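Side-chain contact in UDP-N-Acetylglucosamine 2-Epimerase (Thermus thermophilus, PDB 1V4V), which probably interconverts UDP-N-acetylglucosamine and UDP-N-acetylmannosamine by inverting the sugar at C2: residues G368-P371 against E372-L375. Sequence-based numbering, arbitrary orientation.
Sequences GPRP and EDWL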
loop_
_atom_site.group_PDB
_atom_site.type_symbol
_atom_site.label_atom_id
_atom_site.label_comp_id
_atom_site.label_asym_id
_atom_site.label_seq_id
_atom_site.Cartn_x
_atom_site.Cartn_y
_atom_site.Cartn_z
ATOM N N GLY A 368 23.473 14.997 -1.440
ATOM C CA GLY A 368 24.414 14.373 -0.529
ATOM C C GLY A 368 24.493 12.870 -0.709
ATOM O O GLY A 368 23.678 12.289 -1.424
ATOM N N PRO A 369 25.471 12.210 -0.070
ATOM C CA PRO A 369 25.660 10.759 -0.158
ATOM C C PRO A 369 24.720 9.976 0.761
ATOM O O PRO A 369 24.140 10.538 1.690
ATOM C CB PRO A 369 27.122 10.590 0.237
ATOM C CG PRO A 369 27.276 11.633 1.296
ATOM C CD PRO A 369 26.567 12.833 0.697
ATOM N N ARG A 370 24.576 8.680 0.495
ATOM C CA ARG A 370 23.713 7.823 1.307
ATOM C C ARG A 370 24.354 7.560 2.661
ATOM O O ARG A 370 25.475 7.059 2.738
ATOM C CB ARG A 370 23.467 6.482 0.610
ATOM C CG ARG A 370 22.641 5.495 1.436
ATOM C CD ARG A 370 22.515 4.149 0.731
ATOM N NE ARG A 370 21.711 3.185 1.482
ATOM C CZ ARG A 370 22.024 2.711 2.687
ATOM N NH1 ARG A 370 21.229 1.834 3.287
ATOM N NH2 ARG A 370 23.133 3.110 3.298
ATOM N N PRO A 371 23.646 7.893 3.750
ATOM C CA PRO A 371 24.193 7.667 5.089
ATOM C C PRO A 371 24.332 6.174 5.349
ATOM O O PRO A 371 23.700 5.363 4.672
ATOM C CB PRO A 371 23.155 8.323 5.997
ATOM C CG PRO A 371 21.876 8.067 5.257
ATOM C CD PRO A 371 22.263 8.397 3.825
ATOM N N GLU A 372 25.166 5.811 6.316
ATOM C CA GLU A 372 25.357 4.407 6.656
ATOM C C GLU A 372 24.266 3.986 7.634
ATOM O O GLU A 372 23.812 4.789 8.447
ATOM C CB GLU A 372 26.736 4.193 7.289
ATOM C CG GLU A 372 27.896 4.605 6.397
ATOM C CD GLU A 372 29.247 4.255 6.993
ATOM O OE1 GLU A 372 29.535 4.698 8.127
ATOM O OE2 GLU A 372 30.025 3.539 6.325
ATOM N N ASP A 373 23.848 2.728 7.547
ATOM C CA ASP A 373 22.807 2.197 8.424
ATOM C C ASP A 373 23.247 2.107 9.881
ATOM O O ASP A 373 24.411 1.826 10.177
ATOM C CB ASP A 373 22.392 0.791 7.979
ATOM C CG ASP A 373 21.736 0.771 6.615
ATOM O OD1 ASP A 373 20.901 1.655 6.343
ATOM O OD2 ASP A 373 22.041 -0.145 5.824
ATOM N N TRP A 374 22.299 2.337 10.782
ATOM C CA TRP A 374 22.557 2.234 12.212
ATOM C C TRP A 374 22.783 0.752 12.481
ATOM O O TRP A 374 22.108 -0.098 11.901
ATOM C CB TRP A 374 21.340 2.724 13.005
ATOM C CG TRP A 374 21.376 2.386 14.477
ATOM C CD1 TRP A 374 22.159 2.962 15.438
ATOM C CD2 TRP A 374 20.586 1.392 15.144
ATOM N NE1 TRP A 374 21.902 2.388 16.667
ATOM C CE2 TRP A 374 20.942 1.421 16.513
ATOM C CE3 TRP A 374 19.611 0.479 14.719
ATOM C CZ2 TRP A 374 20.357 0.571 17.459
ATOM C CZ3 TRP A 374 19.027 -0.368 15.660
ATOM C CH2 TRP A 374 19.405 -0.314 17.017
ATOM N N LEU A 375 23.732 0.440 13.355
ATOM C CA LEU A 375 24.020 -0.949 13.677
ATOM C C LEU A 375 23.623 -1.279 15.106
ATOM O O LEU A 375 23.991 -0.568 16.039
ATOM C CB LEU A 375 25.511 -1.236 13.480
ATOM C CG LEU A 375 26.017 -1.233 12.036
ATOM C CD1 LEU A 375 27.531 -1.364 12.021
ATOM C CD2 LEU A 375 25.368 -2.377 11.266
#
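Arg370 reaches forward along the chain to Asp373, three residues on, and in the conformer of Asp373 described here forms a salt bridge over the extended backbone between them. Only NH1 does the bonding: it lies 3.1 Å from Asp373 OD1, with a bent N-H...O angle of 141°, and gives a second, weak hydrogen bond to Asp373 OD2 at 3.3 Å. The carboxylate sits at the guanidinium edge with its plane turned 84° from that group, and OD1 is approached on its syn side but tilted well out of both planes. The arginine chain is straight as far as NE; the turn at its last torsion (chi4 -63°) then swings NH1 to the carboxylate. Between the charged pair, the Pro371 ring rests on Leu172 and Arg359, and Glu372, its CB leaving away from Pro371, extends beyond CG into an exposed position. This C-terminal tail follows helix 353-364 and runs alongside strand 171-173 in the same direction, an edge strand of the seven-stranded parallel sheet in a two-domain GT-B fold. There Asp373 OD1 also accepts the backbone N-H of Val173, and Arg370 NH1 bonds weakly to Ile171 O. A leucine in place of Arg370 would probably leave the Asp373 carboxylate without its countercharge, though still held at OD1 by the Val173 N-H.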